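Local coordinates for protein endoglucanase (Clostridium thermocellum, PDB 2C4X) that probably acts as a cellulase in the whole enzyme, this piece being its C-terminal PKD and CBM44 domains, the latter a module that binds beta-glucan chains and xyloglucan, at residues A[163-174]-A[209-220]. The protein carries 1 engineered substitution. Residues are numbered along the deposited sequence; the frame is centred on the assembly and turned at random.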
# COMPACT_ATOMS: atom_id res chain seq x y z
N GLY A 163 -12.60 -7.42 10.09
CA GLY A 163 -12.49 -7.81 8.68
C GLY A 163 -11.53 -6.94 7.88
O GLY A 163 -11.20 -7.28 6.74
N THR A 164 -11.08 -5.84 8.47
CA THR A 164 -10.24 -4.84 7.78
C THR A 164 -8.79 -5.28 7.63
O THR A 164 -8.18 -5.75 8.59
CB THR A 164 -10.27 -3.48 8.53
OG1 THR A 164 -11.62 -3.05 8.71
CG2 THR A 164 -9.46 -2.39 7.79
N THR A 165 -8.24 -5.12 6.44
CA THR A 165 -6.82 -5.35 6.23
C THR A 165 -6.08 -4.01 6.30
O THR A 165 -6.37 -3.09 5.52
CB THR A 165 -6.54 -6.06 4.89
OG1 THR A 165 -7.21 -7.33 4.89
CG2 THR A 165 -5.04 -6.29 4.69
N MSE A 166 -5.15 -3.91 7.24
CA MSE A 166 -4.30 -2.74 7.39
C MSE A 166 -2.97 -2.98 6.69
O MSE A 166 -2.44 -4.10 6.73
CB MSE A 166 -4.03 -2.47 8.87
CG MSE A 166 -5.22 -2.00 9.68
SE MSE A 166 -5.07 -2.61 11.55
CE MSE A 166 -5.85 -4.40 11.26
N THR A 167 -2.42 -1.93 6.09
CA THR A 167 -1.09 -1.97 5.49
C THR A 167 -0.14 -1.03 6.25
O THR A 167 -0.42 0.16 6.38
CB THR A 167 -1.15 -1.56 3.99
OG1 THR A 167 -1.97 -2.50 3.28
CG2 THR A 167 0.23 -1.54 3.36
N PHE A 168 0.96 -1.59 6.75
CA PHE A 168 1.99 -0.82 7.45
C PHE A 168 3.20 -0.69 6.54
O PHE A 168 3.52 -1.61 5.79
CB PHE A 168 2.43 -1.54 8.73
CG PHE A 168 1.36 -1.70 9.78
CD1 PHE A 168 0.31 -2.62 9.61
CD2 PHE A 168 1.42 -0.95 10.95
CE1 PHE A 168 -0.67 -2.78 10.60
CE2 PHE A 168 0.44 -1.09 11.95
CZ PHE A 168 -0.61 -2.01 11.77
N ARG A 169 3.88 0.46 6.60
CA ARG A 169 5.20 0.61 5.98
C ARG A 169 6.25 0.89 7.05
O ARG A 169 6.14 1.87 7.80
CB ARG A 169 5.20 1.70 4.90
CG ARG A 169 4.54 1.26 3.60
CD ARG A 169 3.03 1.50 3.60
NE ARG A 169 2.46 1.18 2.29
CZ ARG A 169 1.30 1.65 1.83
NH1 ARG A 169 0.56 2.48 2.56
NH2 ARG A 169 0.87 1.29 0.62
N ILE A 170 7.26 0.03 7.12
CA ILE A 170 8.24 0.07 8.19
C ILE A 170 9.65 -0.01 7.61
O ILE A 170 9.98 -0.98 6.93
CB ILE A 170 8.01 -1.09 9.22
CG1 ILE A 170 6.54 -1.18 9.64
CG2 ILE A 170 8.90 -0.94 10.46
CD1 ILE A 170 6.16 -2.48 10.37
N TRP A 171 10.45 1.01 7.87
CA TRP A 171 11.85 1.03 7.47
C TRP A 171 12.67 0.40 8.59
O TRP A 171 12.76 0.95 9.68
CB TRP A 171 12.31 2.47 7.21
CG TRP A 171 13.56 2.60 6.38
CD1 TRP A 171 13.63 2.77 5.02
CD2 TRP A 171 14.92 2.59 6.85
NE1 TRP A 171 14.94 2.86 4.62
CE2 TRP A 171 15.76 2.75 5.72
CE3 TRP A 171 15.51 2.45 8.11
CZ2 TRP A 171 17.16 2.78 5.81
CZ3 TRP A 171 16.90 2.48 8.21
CH2 TRP A 171 17.71 2.64 7.06
N ILE A 172 13.27 -0.75 8.30
CA ILE A 172 14.02 -1.50 9.31
C ILE A 172 15.52 -1.45 9.01
O ILE A 172 15.93 -1.82 7.91
CB ILE A 172 13.49 -2.95 9.40
CG1 ILE A 172 12.00 -2.95 9.76
CG2 ILE A 172 14.30 -3.78 10.41
CD1 ILE A 172 11.23 -4.17 9.29
N PRO A 173 16.34 -1.00 9.99
CA PRO A 173 17.78 -0.89 9.77
C PRO A 173 18.52 -2.22 9.97
O PRO A 173 18.02 -3.12 10.67
CB PRO A 173 18.22 0.11 10.84
CG PRO A 173 17.28 -0.17 11.99
CD PRO A 173 15.96 -0.58 11.35
N SER A 174 19.70 -2.33 9.37
CA SER A 174 20.55 -3.51 9.51
C SER A 174 21.46 -3.40 10.73
O SER A 174 21.71 -2.30 11.23
CB SER A 174 21.40 -3.70 8.25
OG SER A 174 22.16 -2.54 7.99
N THR A 209 16.33 -5.22 5.11
CA THR A 209 17.03 -4.27 5.97
C THR A 209 17.47 -3.03 5.19
O THR A 209 17.74 -3.10 3.99
CB THR A 209 18.23 -4.92 6.70
OG1 THR A 209 19.00 -5.69 5.77
CG2 THR A 209 17.74 -5.84 7.81
N ASP A 210 17.52 -1.90 5.89
CA ASP A 210 17.80 -0.58 5.31
C ASP A 210 16.87 -0.25 4.13
O ASP A 210 17.29 0.34 3.14
CB ASP A 210 19.27 -0.44 4.91
CG ASP A 210 20.21 -0.56 6.09
OD1 ASP A 210 19.90 0.01 7.16
OD2 ASP A 210 21.25 -1.22 5.94
N ASP A 211 15.60 -0.62 4.28
CA ASP A 211 14.60 -0.45 3.23
C ASP A 211 13.20 -0.43 3.83
O ASP A 211 12.99 -0.86 4.98
CB ASP A 211 14.72 -1.58 2.20
CG ASP A 211 14.29 -1.15 0.80
OD1 ASP A 211 13.83 0.00 0.63
OD2 ASP A 211 14.42 -1.97 -0.13
N TRP A 212 12.24 0.05 3.05
CA TRP A 212 10.84 0.04 3.44
C TRP A 212 10.25 -1.35 3.26
O TRP A 212 10.40 -1.98 2.21
CB TRP A 212 10.04 1.07 2.64
CG TRP A 212 10.31 2.49 3.06
CD1 TRP A 212 11.08 3.42 2.40
CD2 TRP A 212 9.82 3.14 4.24
NE1 TRP A 212 11.09 4.61 3.10
CE2 TRP A 212 10.32 4.46 4.23
CE3 TRP A 212 9.00 2.73 5.30
CZ2 TRP A 212 10.03 5.38 5.25
CZ3 TRP A 212 8.71 3.64 6.31
CH2 TRP A 212 9.22 4.95 6.27
N ASN A 213 9.57 -1.81 4.31
CA ASN A 213 8.87 -3.09 4.30
C ASN A 213 7.37 -2.85 4.40
O ASN A 213 6.90 -2.22 5.35
CB ASN A 213 9.32 -3.98 5.46
CG ASN A 213 10.75 -4.45 5.31
OD1 ASN A 213 10.99 -5.59 4.94
ND2 ASN A 213 11.70 -3.57 5.60
N GLU A 214 6.65 -3.37 3.42
CA GLU A 214 5.20 -3.27 3.42
C GLU A 214 4.63 -4.56 4.01
O GLU A 214 4.79 -5.64 3.44
CB GLU A 214 4.70 -3.01 1.99
CG GLU A 214 3.23 -2.64 1.91
CD GLU A 214 2.87 -2.00 0.59
OE1 GLU A 214 2.12 -2.64 -0.18
OE2 GLU A 214 3.33 -0.86 0.33
N ILE A 215 3.99 -4.44 5.17
CA ILE A 215 3.45 -5.58 5.91
C ILE A 215 1.95 -5.36 6.15
O ILE A 215 1.55 -4.32 6.66
CB ILE A 215 4.19 -5.80 7.26
CG1 ILE A 215 5.70 -5.92 7.04
CG2 ILE A 215 3.66 -7.04 7.98
CD1 ILE A 215 6.54 -5.72 8.30
N THR A 216 1.14 -6.34 5.76
CA THR A 216 -0.30 -6.25 6.00
C THR A 216 -0.75 -7.05 7.22
O THR A 216 -0.07 -7.99 7.65
CB THR A 216 -1.15 -6.69 4.78
OG1 THR A 216 -0.94 -8.08 4.54
CG2 THR A 216 -0.78 -5.88 3.53
N LEU A 217 -1.91 -6.69 7.74
CA LEU A 217 -2.49 -7.34 8.91
C LEU A 217 -4.01 -7.25 8.84
O LEU A 217 -4.55 -6.16 8.62
CB LEU A 217 -1.97 -6.66 10.18
CG LEU A 217 -2.61 -7.06 11.52
CD1 LEU A 217 -2.32 -8.50 11.85
CD2 LEU A 217 -2.12 -6.15 12.60
N THR A 218 -4.69 -8.38 9.01
CA THR A 218 -6.15 -8.39 9.03
C THR A 218 -6.71 -8.58 10.44
O THR A 218 -6.32 -9.52 11.15
CB THR A 218 -6.73 -9.47 8.08
OG1 THR A 218 -6.19 -9.28 6.78
CG2 THR A 218 -8.25 -9.38 8.00
N LEU A 219 -7.60 -7.67 10.84
CA LEU A 219 -8.42 -7.89 12.03
C LEU A 219 -9.53 -8.87 11.63
O LEU A 219 -10.32 -8.56 10.74
CB LEU A 219 -9.01 -6.57 12.54
CG LEU A 219 -9.91 -6.67 13.79
CD1 LEU A 219 -9.09 -7.08 15.01
CD2 LEU A 219 -10.66 -5.37 14.06
N PRO A 220 -9.58 -10.06 12.26
CA PRO A 220 -10.57 -11.07 11.87
C PRO A 220 -12.02 -10.59 11.99
O PRO A 220 -12.35 -9.79 12.87
CB PRO A 220 -10.30 -12.23 12.84
CG PRO A 220 -8.88 -12.04 13.26
CD PRO A 220 -8.70 -10.55 13.35
O HOH W 1 -0.77 -3.97 0.75
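E214 OE2 is gripped twice by R169: NE donates at 3.0 Å, and NH2 adds a longer bond to the same oxygen. OE2 lies near the guanidinium plane, at its edge, while both nitrogens reach it from one face of the carboxylate, whose plane is turned 77° from the guanidinium. The arginine chain bends at chi2 (87°), bringing NE alongside the extended glutamate; T167 CG2 packs over a guanidinium face, and R169 NH1 bonds A249 O on strand 241-251.

Farther along the same face, the edge of W171 meets the face of W212, with the planes at 75°. W171 CB sits almost squarely over the six-membered ring of W212, 3.8 Å from its centroid; the W212 side chain is about 8 Å from the bound calcium ion. The W171 ring in turn lies against the backbone of D210 and D211, with D210 CA making a CH-pi contact. D210 turns its carboxylate to S174: OD2 accepts from S174 OG at 2.6 Å and OD1 from S174 N.

The backbones of strands 165-172 and 211-218, the latter an edge strand of the CBM44 beta-sandwich, pair antiparallel, with F168 N to I215 O (2.8 Å) among the straightest bonds. On the opposite face, M166, F168, I170, I215 and L217 turn into the sandwich core; I170 CD1 meets I215 CD1 at 3.9 Å, and M231 and I233 of the other sheet close over M166, F168 and I170.

The paired strands thus divide their chemistry: a largely apolar face toward the second sheet, with N213, held by K208 O, its polar exception, and outside, threonines, the R169-E214 salt bridge and two tryptophans.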